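Local coordinates for amine Dehydrogenase (Pseudomonas putida, PDB 1JMX), which probably serves as the heme-carrying alpha subunit of a quinohemoprotein amine dehydrogenase, binding two c-type hemes and passing electrons through them, at residues K193-V199 with V214-D220; M82-L86 with G262-E266; A284-A288 with V351-V357. One frame throughout, in Å; residues are numbered along the deposited sequence.

Contact 1: K193-V199 with V214-D220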
ATOM      1  N   LYS A 193     -25.750   7.713   7.169  1.00 16.93           N
ATOM      2  CA  LYS A 193     -26.971   7.893   6.383  1.00 18.68           C
ATOM      3  C   LYS A 193     -28.189   7.345   7.131  1.00 18.90           C
ATOM      4  O   LYS A 193     -29.230   8.000   7.211  1.00 19.72           O
ATOM      5  CB  LYS A 193     -26.848   7.249   5.006  1.00 18.94           C
ATOM      6  CG  LYS A 193     -28.136   7.304   4.186  1.00 21.92           C
ATOM      7  CD  LYS A 193     -28.604   8.729   3.974  1.00 22.36           C
ATOM      8  CE  LYS A 193     -29.917   8.779   3.226  1.00 23.14           C
ATOM      9  NZ  LYS A 193     -29.808   8.084   1.924  1.00 25.41           N
ATOM     10  N   GLY A 194     -28.061   6.141   7.672  1.00 19.61           N
ATOM     11  CA  GLY A 194     -29.152   5.570   8.430  1.00 18.93           C
ATOM     12  C   GLY A 194     -29.651   4.218   7.983  1.00 19.45           C
ATOM     13  O   GLY A 194     -29.141   3.629   7.030  1.00 18.35           O
ATOM     14  N   ASP A 195     -30.688   3.756   8.679  1.00 19.97           N
ATOM     15  CA  ASP A 195     -31.313   2.470   8.417  1.00 18.95           C
ATOM     16  C   ASP A 195     -31.986   2.397   7.063  1.00 17.97           C
ATOM     17  O   ASP A 195     -32.346   3.408   6.476  1.00 18.86           O
ATOM     18  CB  ASP A 195     -32.324   2.135   9.515  1.00 18.98           C
ATOM     19  CG  ASP A 195     -31.664   1.770  10.830  1.00 21.18           C
ATOM     20  OD1 ASP A 195     -32.243   2.058  11.901  1.00 21.41           O
ATOM     21  OD2 ASP A 195     -30.565   1.179  10.803  1.00 24.13           O
ATOM     22  N   VAL A 196     -32.128   1.174   6.573  1.00 17.89           N
ATOM     23  CA  VAL A 196     -32.748   0.907   5.290  1.00 17.83           C
ATOM     24  C   VAL A 196     -33.488  -0.420   5.441  1.00 17.24           C
ATOM     25  O   VAL A 196     -33.082  -1.284   6.222  1.00 16.57           O
ATOM     26  CB  VAL A 196     -31.678   0.819   4.153  1.00 17.61           C
ATOM     27  CG1 VAL A 196     -30.884  -0.459   4.251  1.00 16.83           C
ATOM     28  CG2 VAL A 196     -32.325   0.940   2.792  1.00 18.52           C
ATOM     29  N   ARG A 197     -34.612  -0.547   4.745  1.00 19.00           N
ATOM     30  CA  ARG A 197     -35.410  -1.765   4.799  1.00 19.87           C
ATOM     31  C   ARG A 197     -36.250  -1.864   3.545  1.00 19.18           C
ATOM     32  O   ARG A 197     -36.571  -0.853   2.923  1.00 18.84           O
ATOM     33  CB  ARG A 197     -36.314  -1.788   6.038  1.00 20.60           C
ATOM     34  CG  ARG A 197     -37.667  -1.077   5.887  1.00 24.05           C
ATOM     35  CD  ARG A 197     -37.561   0.432   5.939  1.00 25.63           C
ATOM     36  NE  ARG A 197     -37.243   0.907   7.281  1.00 28.23           N
ATOM     37  CZ  ARG A 197     -37.713   2.036   7.809  1.00 30.22           C
ATOM     38  NH1 ARG A 197     -38.535   2.814   7.110  1.00 30.61           N
ATOM     39  NH2 ARG A 197     -37.339   2.406   9.028  1.00 30.78           N
ATOM     40  N   GLY A 198     -36.599  -3.089   3.172  1.00 19.00           N
ATOM     41  CA  GLY A 198     -37.407  -3.286   1.987  1.00 18.65           C
ATOM     42  C   GLY A 198     -37.507  -4.738   1.574  1.00 19.21           C
ATOM     43  O   GLY A 198     -37.282  -5.649   2.372  1.00 18.50           O
ATOM     44  N   VAL A 199     -37.847  -4.950   0.309  1.00 20.76           N
ATOM     45  CA  VAL A 199     -37.987  -6.288  -0.243  1.00 21.19           C
ATOM     46  C   VAL A 199     -37.217  -6.408  -1.547  1.00 19.83           C
ATOM     47  O   VAL A 199     -37.292  -5.552  -2.422  1.00 19.50           O
ATOM     48  CB  VAL A 199     -39.485  -6.666  -0.467  1.00 22.47           C
ATOM     49  CG1 VAL A 199     -39.597  -8.032  -1.144  1.00 23.77           C
ATOM     50  CG2 VAL A 199     -40.215  -6.708   0.866  1.00 22.69           C
ATOM     51  N   VAL A 214     -34.989  -4.310  -6.106  1.00 23.56           N
ATOM     52  CA  VAL A 214     -34.935  -3.828  -4.739  1.00 23.18           C
ATOM     53  C   VAL A 214     -36.015  -2.771  -4.559  1.00 23.30           C
ATOM     54  O   VAL A 214     -36.117  -1.833  -5.355  1.00 21.73           O
ATOM     55  CB  VAL A 214     -33.554  -3.210  -4.433  1.00 22.57           C
ATOM     56  CG1 VAL A 214     -33.423  -2.907  -2.967  1.00 23.21           C
ATOM     57  CG2 VAL A 214     -32.456  -4.155  -4.875  1.00 23.46           C
ATOM     58  N   LYS A 215     -36.855  -2.958  -3.547  1.00 23.53           N
ATOM     59  CA  LYS A 215     -37.916  -2.008  -3.248  1.00 24.13           C
ATOM     60  C   LYS A 215     -37.925  -1.661  -1.764  1.00 23.27           C
ATOM     61  O   LYS A 215     -38.274  -2.490  -0.933  1.00 23.05           O
ATOM     62  CB  LYS A 215     -39.281  -2.564  -3.668  1.00 27.07           C
ATOM     63  CG  LYS A 215     -39.854  -1.903  -4.916  1.00 31.24           C
ATOM     64  CD  LYS A 215     -38.940  -2.123  -6.116  1.00 35.07           C
ATOM     65  CE  LYS A 215     -38.847  -0.882  -7.002  1.00 36.97           C
ATOM     66  NZ  LYS A 215     -37.704  -0.974  -7.977  1.00 37.05           N
ATOM     67  N   GLY A 216     -37.542  -0.433  -1.431  1.00 22.76           N
ATOM     68  CA  GLY A 216     -37.527  -0.033  -0.038  1.00 22.58           C
ATOM     69  C   GLY A 216     -37.233   1.437   0.159  1.00 22.68           C
ATOM     70  O   GLY A 216     -37.457   2.255  -0.733  1.00 23.53           O
ATOM     71  N   ALA A 217     -36.737   1.776   1.341  1.00 22.37           N
ATOM     72  CA  ALA A 217     -36.408   3.157   1.658  1.00 22.51           C
ATOM     73  C   ALA A 217     -35.579   3.201   2.918  1.00 22.51           C
ATOM     74  O   ALA A 217     -35.469   2.208   3.636  1.00 22.41           O
ATOM     75  CB  ALA A 217     -37.682   3.973   1.853  1.00 21.64           C
ATOM     76  N   TYR A 218     -34.964   4.355   3.159  1.00 24.49           N
ATOM     77  CA  TYR A 218     -34.169   4.570   4.359  1.00 25.10           C
ATOM     78  C   TYR A 218     -35.124   5.070   5.427  1.00 25.55           C
ATOM     79  O   TYR A 218     -36.264   5.435   5.124  1.00 26.62           O
ATOM     80  CB  TYR A 218     -33.084   5.610   4.110  1.00 25.35           C
ATOM     81  CG  TYR A 218     -31.917   5.103   3.296  1.00 26.05           C
ATOM     82  CD1 TYR A 218     -30.773   4.610   3.922  1.00 26.79           C
ATOM     83  CD2 TYR A 218     -31.934   5.159   1.903  1.00 25.47           C
ATOM     84  CE1 TYR A 218     -29.673   4.190   3.187  1.00 27.76           C
ATOM     85  CE2 TYR A 218     -30.839   4.747   1.156  1.00 27.71           C
ATOM     86  CZ  TYR A 218     -29.712   4.262   1.804  1.00 29.08           C
ATOM     87  OH  TYR A 218     -28.622   3.848   1.068  1.00 31.37           O
ATOM     88  N   ALA A 219     -34.663   5.080   6.673  1.00 26.22           N
ATOM     89  CA  ALA A 219     -35.485   5.535   7.782  1.00 26.75           C
ATOM     90  C   ALA A 219     -35.866   7.010   7.638  1.00 28.55           C
ATOM     91  O   ALA A 219     -36.904   7.434   8.158  1.00 28.67           O
ATOM     92  CB  ALA A 219     -34.769   5.299   9.097  1.00 25.57           C
ATOM     93  N   ASP A 220     -35.060   7.772   6.896  1.00 29.06           N
ATOM     94  CA  ASP A 220     -35.323   9.199   6.698  1.00 29.95           C
ATOM     95  C   ASP A 220     -36.268   9.526   5.530  1.00 30.91           C
ATOM     96  O   ASP A 220     -36.483  10.700   5.202  1.00 32.31           O
ATOM     97  CB  ASP A 220     -34.005   9.967   6.535  1.00 30.17           C
ATOM     98  CG  ASP A 220     -33.309   9.667   5.226  1.00 30.95           C
ATOM     99  OD1 ASP A 220     -32.325  10.366   4.897  1.00 31.30           O
ATOM    100  OD2 ASP A 220     -33.743   8.734   4.524  1.00 31.57           O
TER
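Lys193 lays its ammonium group over one face of the Tyr218 ring while Val196 packs against the opposite face. On the lysine side NZ stands 3.6 Å from the centroid of the Tyr218 ring and only 13° off its normal, a cation-pi contact well centred on the ring, and CE above the same face adds a CH-pi contact. The two side chains cross at about a right angle; CG opposite the backbone N (chi1 175°) and bends at chi2 and chi4 bring the end of the lysine over the ring. From the other side, Val196 CG2 points its methyl at the Tyr218 ring centroid from 4.0 Å. Gly194 O comes to the edge, in the ring plane, 3.6 Å from Tyr218 CD1. Outside the pair, Phe224 meets the tyrosine ring nearly perpendicularly.

On the other face of the sheet, the guanidinium of Arg197 lays one of its faces over the backbone of Ala219, with NH2 3.8 Å from Ala219 CA; its NE is bonded to Gln290.

The backbones form a hairpin of strands 194-204 and 209-218 in an eight-stranded antiparallel barrel. Arg197 with Ala217 and Val199 with Lys215 are hydrogen-bonded pairs; between them lies the non-hydrogen-bonded pair Gly198 and Gly216, whose CA atoms are 3.8 Å apart; a beta carbon on either would clash with the facing strand. Past the strand end, Ala219 N still bonds Asp195 O at 2.9 Å.

Asp220 OD1 is 4.5 Å from Lys193 NZ, beyond a salt bridge, and its OD2 takes Thr222 N. Within this contact the lysine charge probably gains from the pi cloud of the ring, with the aspartate adding a weaker, longer-range attraction.

Contact 2: M82-L86 with G262-E266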
ATOM      1  N   MET A  82     -13.610  -9.171   0.687  1.00 11.76           N
ATOM      2  CA  MET A  82     -14.490  -9.237  -0.482  1.00 12.89           C
ATOM      3  C   MET A  82     -15.556  -8.149  -0.371  1.00 13.28           C
ATOM      4  O   MET A  82     -16.033  -7.629  -1.378  1.00 12.78           O
ATOM      5  CB  MET A  82     -15.172 -10.605  -0.583  1.00 11.40           C
ATOM      6  CG  MET A  82     -14.230 -11.773  -0.832  1.00 12.43           C
ATOM      7  SD  MET A  82     -15.071 -13.375  -0.830  1.00 13.67           S
ATOM      8  CE  MET A  82     -15.164 -13.678   0.916  1.00  8.88           C
ATOM      9  N   GLU A  83     -15.910  -7.811   0.867  1.00 13.12           N
ATOM     10  CA  GLU A  83     -16.911  -6.795   1.148  1.00 11.90           C
ATOM     11  C   GLU A  83     -16.333  -5.389   1.083  1.00 12.14           C
ATOM     12  O   GLU A  83     -17.024  -4.411   1.350  1.00 12.18           O
ATOM     13  CB  GLU A  83     -17.567  -7.071   2.502  1.00 12.97           C
ATOM     14  CG  GLU A  83     -18.368  -8.378   2.513  1.00 14.23           C
ATOM     15  CD  GLU A  83     -18.832  -8.796   3.899  1.00 15.67           C
ATOM     16  OE1 GLU A  83     -18.392  -8.185   4.891  1.00 16.93           O
ATOM     17  OE2 GLU A  83     -19.619  -9.754   4.003  1.00 13.94           O
ATOM     18  N   ARG A  84     -15.058  -5.300   0.717  1.00 12.27           N
ATOM     19  CA  ARG A  84     -14.364  -4.029   0.563  1.00 12.79           C
ATOM     20  C   ARG A  84     -14.381  -3.125   1.787  1.00 12.20           C
ATOM     21  O   ARG A  84     -14.531  -1.909   1.669  1.00 13.33           O
ATOM     22  CB  ARG A  84     -14.902  -3.264  -0.657  1.00 13.81           C
ATOM     23  CG  ARG A  84     -14.803  -4.019  -1.984  1.00 16.76           C
ATOM     24  CD  ARG A  84     -13.361  -4.324  -2.354  1.00 16.20           C
ATOM     25  NE  ARG A  84     -12.595  -3.114  -2.632  1.00 17.35           N
ATOM     26  CZ  ARG A  84     -11.277  -3.087  -2.807  1.00 18.22           C
ATOM     27  NH1 ARG A  84     -10.566  -4.205  -2.734  1.00 18.03           N
ATOM     28  NH2 ARG A  84     -10.667  -1.942  -3.067  1.00 18.70           N
ATOM     29  N   ARG A  85     -14.265  -3.729   2.960  1.00 11.75           N
ATOM     30  CA  ARG A  85     -14.216  -2.976   4.199  1.00 10.61           C
ATOM     31  C   ARG A  85     -12.734  -2.677   4.426  1.00 10.52           C
ATOM     32  O   ARG A  85     -12.055  -3.354   5.199  1.00 10.10           O
ATOM     33  CB  ARG A  85     -14.806  -3.800   5.343  1.00 10.34           C
ATOM     34  CG  ARG A  85     -16.251  -4.200   5.122  1.00  9.89           C
ATOM     35  CD  ARG A  85     -16.794  -4.914   6.333  1.00 10.71           C
ATOM     36  NE  ARG A  85     -18.125  -5.476   6.111  1.00 15.25           N
ATOM     37  CZ  ARG A  85     -19.277  -4.845   6.349  1.00 14.78           C
ATOM     38  NH1 ARG A  85     -19.282  -3.606   6.828  1.00 14.45           N
ATOM     39  NH2 ARG A  85     -20.431  -5.462   6.106  1.00 12.45           N
ATOM     40  N   LEU A  86     -12.238  -1.669   3.715  1.00 11.66           N
ATOM     41  CA  LEU A  86     -10.831  -1.282   3.787  1.00 12.72           C
ATOM     42  C   LEU A  86     -10.320  -0.588   5.057  1.00 13.06           C
ATOM     43  O   LEU A  86      -9.133  -0.383   5.195  1.00 12.65           O
ATOM     44  CB  LEU A  86     -10.406  -0.520   2.518  1.00 13.19           C
ATOM     45  CG  LEU A  86      -9.962  -1.420   1.347  1.00 13.23           C
ATOM     46  CD1 LEU A  86     -11.112  -2.270   0.859  1.00 13.91           C
ATOM     47  CD2 LEU A  86      -9.406  -0.596   0.198  1.00 13.21           C
ATOM     48  N   GLY A 262     -24.139  -9.756   4.031  1.00 14.33           N
ATOM     49  CA  GLY A 262     -23.039  -9.134   3.335  1.00 12.78           C
ATOM     50  C   GLY A 262     -23.057  -7.623   3.368  1.00 13.04           C
ATOM     51  O   GLY A 262     -23.509  -7.003   4.335  1.00 11.58           O
ATOM     52  N   ARG A 263     -22.593  -7.035   2.273  1.00 11.41           N
ATOM     53  CA  ARG A 263     -22.505  -5.597   2.162  1.00 11.24           C
ATOM     54  C   ARG A 263     -22.843  -5.141   0.756  1.00 12.52           C
ATOM     55  O   ARG A 263     -22.551  -5.825  -0.219  1.00 12.73           O
ATOM     56  CB  ARG A 263     -21.090  -5.158   2.541  1.00 10.88           C
ATOM     57  CG  ARG A 263     -20.851  -3.667   2.584  1.00  9.90           C
ATOM     58  CD  ARG A 263     -19.495  -3.377   3.190  1.00 11.25           C
ATOM     59  NE  ARG A 263     -19.286  -1.953   3.385  1.00 10.58           N
ATOM     60  CZ  ARG A 263     -18.562  -1.188   2.582  1.00 12.17           C
ATOM     61  NH1 ARG A 263     -17.959  -1.709   1.521  1.00 12.85           N
ATOM     62  NH2 ARG A 263     -18.488   0.109   2.811  1.00 12.27           N
ATOM     63  N   MET A 264     -23.502  -3.995   0.670  1.00 13.10           N
ATOM     64  CA  MET A 264     -23.880  -3.413  -0.601  1.00 15.14           C
ATOM     65  C   MET A 264     -23.215  -2.049  -0.638  1.00 15.86           C
ATOM     66  O   MET A 264     -23.455  -1.224   0.234  1.00 18.03           O
ATOM     67  CB  MET A 264     -25.391  -3.261  -0.672  1.00 17.25           C
ATOM     68  CG  MET A 264     -25.986  -3.700  -1.978  1.00 18.72           C
ATOM     69  SD  MET A 264     -27.768  -3.553  -1.925  1.00 19.47           S
ATOM     70  CE  MET A 264     -28.062  -2.671  -3.430  1.00 18.80           C
ATOM     71  N   PHE A 265     -22.370  -1.814  -1.636  1.00 16.93           N
ATOM     72  CA  PHE A 265     -21.655  -0.545  -1.728  1.00 16.44           C
ATOM     73  C   PHE A 265     -21.606   0.032  -3.130  1.00 16.90           C
ATOM     74  O   PHE A 265     -21.880  -0.653  -4.107  1.00 16.97           O
ATOM     75  CB  PHE A 265     -20.227  -0.725  -1.203  1.00 14.96           C
ATOM     76  CG  PHE A 265     -19.461  -1.820  -1.891  1.00 13.89           C
ATOM     77  CD1 PHE A 265     -18.649  -1.539  -2.990  1.00 14.15           C
ATOM     78  CD2 PHE A 265     -19.564  -3.134  -1.455  1.00 12.64           C
ATOM     79  CE1 PHE A 265     -17.954  -2.551  -3.643  1.00 13.68           C
ATOM     80  CE2 PHE A 265     -18.873  -4.157  -2.102  1.00 13.89           C
ATOM     81  CZ  PHE A 265     -18.065  -3.865  -3.199  1.00 12.45           C
ATOM     82  N   GLU A 266     -21.254   1.306  -3.228  1.00 17.84           N
ATOM     83  CA  GLU A 266     -21.136   1.940  -4.521  1.00 18.17           C
ATOM     84  C   GLU A 266     -19.963   1.329  -5.264  1.00 19.70           C
ATOM     85  O   GLU A 266     -18.837   1.304  -4.763  1.00 17.46           O
ATOM     86  CB  GLU A 266     -20.917   3.426  -4.362  1.00 20.53           C
ATOM     87  CG  GLU A 266     -22.163   4.187  -4.051  1.00 21.33           C
ATOM     88  CD  GLU A 266     -21.966   5.654  -4.264  1.00 23.96           C
ATOM     89  OE1 GLU A 266     -22.106   6.406  -3.285  1.00 27.21           O
ATOM     90  OE2 GLU A 266     -21.656   6.055  -5.408  1.00 25.81           O
TER
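Arg263 reaches out from its strand, fully extended from CG to NE, and hands NH1 to the carbonyl oxygen of Glu83, the NH1 to O distance being 2.9 Å. The donor lies close to the line of the C=O bond (162° at the oxygen), while that oxygen is tilted 23° out of the guanidinium plane. NH2 of the same group bonds Asp270 O, so two backbone carbonyls hold the arginine end in a buried place. Beside it, Arg84 sets CG 3.5 Å from Phe265 CZ, with CB over the ring face toward its rim; Arg84 NE forms a salt bridge with the Asp270 carboxylate. This is the tight, buried half of the contact.

The more open side lies round Arg85, which is partly exposed, although its guanidinium still rests a face closely on Arg263, with CZ 3.5 Å from Arg263 CD and the two guanidinium planes 55° apart. Glu83 OE1 lies in the plane of the Arg85 group and takes its NE at 3.0 Å, and Asp275 binds NH1; these two acids probably ease the repulsion between Arg85 and Arg263. Glu83 OE2 merely touches Gly262 CA.

A leucine in place of Arg263 would probably leave Glu83 O and Asp270 O without the guanidinium donors that meet them here.

Arg85 centres an inverse gamma turn, and the arrangement is one of an irregular loop of the heme-binding region docked on strand 259-266 of the antiparallel barrel, with the Arg84 side chain about 10 Å from a bound heme c.

Contact 3: A284-A288 with V351-V357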
ATOM      1  N   ALA A 284     -40.454 -17.750   9.123  1.00 34.01           N
ATOM      2  CA  ALA A 284     -40.750 -16.589   9.971  1.00 32.96           C
ATOM      3  C   ALA A 284     -39.512 -16.121  10.723  1.00 32.40           C
ATOM      4  O   ALA A 284     -38.959 -16.846  11.559  1.00 31.83           O
ATOM      5  CB  ALA A 284     -41.870 -16.914  10.963  1.00 31.49           C
ATOM      6  N   ARG A 285     -39.075 -14.907  10.402  1.00 32.65           N
ATOM      7  CA  ARG A 285     -37.909 -14.307  11.033  1.00 33.17           C
ATOM      8  C   ARG A 285     -38.237 -12.867  11.404  1.00 32.18           C
ATOM      9  O   ARG A 285     -39.135 -12.250  10.834  1.00 32.25           O
ATOM     10  CB  ARG A 285     -36.708 -14.314  10.068  1.00 36.29           C
ATOM     11  CG  ARG A 285     -36.121 -15.702   9.760  1.00 41.30           C
ATOM     12  CD  ARG A 285     -34.842 -16.022  10.579  1.00 46.09           C
ATOM     13  NE  ARG A 285     -33.679 -15.227  10.158  1.00 48.95           N
ATOM     14  CZ  ARG A 285     -33.367 -14.029  10.659  1.00 50.15           C
ATOM     15  NH1 ARG A 285     -34.119 -13.473  11.609  1.00 49.85           N
ATOM     16  NH2 ARG A 285     -32.316 -13.369  10.185  1.00 51.00           N
ATOM     17  N   LEU A 286     -37.515 -12.351  12.386  1.00 31.07           N
ATOM     18  CA  LEU A 286     -37.682 -10.978  12.828  1.00 29.37           C
ATOM     19  C   LEU A 286     -36.289 -10.375  12.671  1.00 27.97           C
ATOM     20  O   LEU A 286     -35.404 -10.609  13.498  1.00 28.87           O
ATOM     21  CB  LEU A 286     -38.157 -10.955  14.285  1.00 29.63           C
ATOM     22  CG  LEU A 286     -38.600  -9.629  14.902  1.00 29.60           C
ATOM     23  CD1 LEU A 286     -39.522  -8.869  13.963  1.00 29.63           C
ATOM     24  CD2 LEU A 286     -39.291  -9.918  16.223  1.00 30.10           C
ATOM     25  N   LEU A 287     -36.090  -9.675  11.555  1.00 26.81           N
ATOM     26  CA  LEU A 287     -34.816  -9.052  11.203  1.00 24.98           C
ATOM     27  C   LEU A 287     -34.281  -7.934  12.089  1.00 25.01           C
ATOM     28  O   LEU A 287     -33.167  -8.033  12.602  1.00 26.18           O
ATOM     29  CB  LEU A 287     -34.855  -8.537   9.765  1.00 22.58           C
ATOM     30  CG  LEU A 287     -34.639  -9.515   8.614  1.00 23.11           C
ATOM     31  CD1 LEU A 287     -34.493  -8.707   7.328  1.00 19.34           C
ATOM     32  CD2 LEU A 287     -33.381 -10.344   8.862  1.00 21.36           C
ATOM     33  N   ALA A 288     -35.044  -6.852  12.223  1.00 24.23           N
ATOM     34  CA  ALA A 288     -34.595  -5.714  13.014  1.00 23.29           C
ATOM     35  C   ALA A 288     -35.704  -4.771  13.495  1.00 22.31           C
ATOM     36  O   ALA A 288     -36.853  -4.868  13.066  1.00 21.45           O
ATOM     37  CB  ALA A 288     -33.564  -4.926  12.207  1.00 23.59           C
ATOM     38  N   VAL A 351     -43.472 -10.098  17.736  1.00 28.99           N
ATOM     39  CA  VAL A 351     -44.636  -9.870  16.888  1.00 29.86           C
ATOM     40  C   VAL A 351     -45.340 -11.219  16.943  1.00 31.73           C
ATOM     41  O   VAL A 351     -45.016 -12.143  16.187  1.00 32.79           O
ATOM     42  CB  VAL A 351     -44.263  -9.521  15.440  1.00 28.75           C
ATOM     43  CG1 VAL A 351     -45.528  -9.190  14.647  1.00 25.90           C
ATOM     44  CG2 VAL A 351     -43.297  -8.339  15.415  1.00 29.74           C
ATOM     45  N   GLY A 352     -46.281 -11.337  17.874  1.00 32.99           N
ATOM     46  CA  GLY A 352     -46.969 -12.600  18.067  1.00 34.07           C
ATOM     47  C   GLY A 352     -45.993 -13.410  18.899  1.00 35.15           C
ATOM     48  O   GLY A 352     -45.539 -12.941  19.955  1.00 35.30           O
ATOM     49  N   THR A 353     -45.639 -14.605  18.424  1.00 36.02           N
ATOM     50  CA  THR A 353     -44.680 -15.446  19.137  1.00 37.53           C
ATOM     51  C   THR A 353     -43.240 -15.246  18.641  1.00 37.60           C
ATOM     52  O   THR A 353     -42.294 -15.718  19.285  1.00 38.52           O
ATOM     53  CB  THR A 353     -45.070 -16.957  19.106  1.00 38.64           C
ATOM     54  OG1 THR A 353     -45.529 -17.330  17.793  1.00 38.14           O
ATOM     55  CG2 THR A 353     -46.170 -17.243  20.137  1.00 38.92           C
ATOM     56  N   LEU A 354     -43.080 -14.522  17.528  1.00 37.24           N
ATOM     57  CA  LEU A 354     -41.758 -14.225  16.949  1.00 36.71           C
ATOM     58  C   LEU A 354     -40.924 -13.245  17.782  1.00 36.21           C
ATOM     59  O   LEU A 354     -41.303 -12.085  17.962  1.00 34.70           O
ATOM     60  CB  LEU A 354     -41.886 -13.644  15.532  1.00 36.41           C
ATOM     61  CG  LEU A 354     -42.025 -14.562  14.314  1.00 36.97           C
ATOM     62  CD1 LEU A 354     -42.010 -13.715  13.043  1.00 35.51           C
ATOM     63  CD2 LEU A 354     -40.886 -15.569  14.302  1.00 36.20           C
ATOM     64  N   LYS A 355     -39.769 -13.720  18.249  1.00 36.80           N
ATOM     65  CA  LYS A 355     -38.832 -12.920  19.041  1.00 37.10           C
ATOM     66  C   LYS A 355     -37.538 -12.905  18.234  1.00 36.85           C
ATOM     67  O   LYS A 355     -37.469 -13.530  17.169  1.00 37.58           O
ATOM     68  CB  LYS A 355     -38.559 -13.596  20.387  1.00 38.03           C
ATOM     69  CG  LYS A 355     -39.779 -13.807  21.271  1.00 40.99           C
ATOM     70  CD  LYS A 355     -39.962 -12.670  22.268  1.00 44.20           C
ATOM     71  CE  LYS A 355     -41.097 -12.989  23.243  1.00 46.22           C
ATOM     72  NZ  LYS A 355     -41.285 -11.925  24.275  1.00 47.33           N
ATOM     73  N   GLY A 356     -36.516 -12.212  18.737  1.00 36.06           N
ATOM     74  CA  GLY A 356     -35.251 -12.169  18.024  1.00 34.44           C
ATOM     75  C   GLY A 356     -34.451 -10.888  18.148  1.00 33.69           C
ATOM     76  O   GLY A 356     -33.227 -10.932  18.266  1.00 34.12           O
ATOM     77  N   VAL A 357     -35.130  -9.746  18.112  1.00 32.59           N
ATOM     78  CA  VAL A 357     -34.467  -8.449  18.211  1.00 31.15           C
ATOM     79  C   VAL A 357     -34.674  -7.749  19.549  1.00 30.58           C
ATOM     80  O   VAL A 357     -35.657  -7.998  20.247  1.00 30.95           O
ATOM     81  CB  VAL A 357     -34.927  -7.511  17.090  1.00 30.44           C
ATOM     82  CG1 VAL A 357     -34.212  -7.864  15.800  1.00 31.93           C
ATOM     83  CG2 VAL A 357     -36.439  -7.615  16.904  1.00 30.75           C
TER
HETATM   84  O   HOH W   1     -36.754 -14.294  14.589  1.00 24.70           O
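Leu286 overlaps Val357, its CG 3.6 Å from Val357 CG2, and the two side chains meet at about a right angle. The rest of the leucine spreads between neighbours: CD2 lies 3.4 Å from Leu354 O, and CD1 reaches across to Val351 CG2 at 4.1 Å. A first torsion that carries CG opposite the backbone N (chi1 -171°) sends both branches across to the other segment. Val357 in turn uses its second methyl, CG1, against the backbone beyond, 3.5 Å from Ala288 CA and also close to Leu287 O. At the other end Leu354 takes Ala284 into its fork, with CD2 3.7 Å from Ala284 CB and CD1 about as near. Leu309, from a loop, touches both Leu286 and Leu354.

These are two parallel neighbours, strands 285-295 and 354-362, in a mixed seven-stranded sheet of domain III, whose sequence family belongs to the E-set clan. Over these short segments the axes come no nearer than 6.2 Å and are inclined at 29°. Instead of a direct backbone bond, a water joins the strands: Leu286 N donates to it at 3.0 Å, and it donates to Lys355 O at 2.8 Å.

The second strand is reached through a type II' turn from Val351 to Leu354, with Val351 N bonding Leu354 O and a weak return bond from Leu354 N to Val351 O closing the turn; Gly352 has the positive phi (80°) that suits a glycine. Gly356 also has backbone angles at which a beta carbon would press on the preceding carbonyl oxygen. On the opposite flank, strand 285-295 is interrupted by a classic beta bulge, Leu287 and Ala288 both facing Val305. Leu287 points away from Val357 and packs on Thr277, Val279 and Ser187, which belong to the barrel.

From the N terminus the chain first runs through the heme-binding region, where 82-86 opens contact 2. It then passes through further helices into the barrel, and there contact 1 closes a short hairpin loop between 193-199 and 214-220. Only afterwards does 262-266 arrive to close contact 2, so the hairpin sits wholly within that long loop; the two contacts share the barrel sheet, their centres about 17 Å apart. Contact 3 follows in series: 284-288 leaves the barrel for domain III, and 351-357 returns beside it after 62 residues without helix. Contact 2 thus ties the heme region to the barrel, whereas contacts 1 and 3 each join strands within one domain.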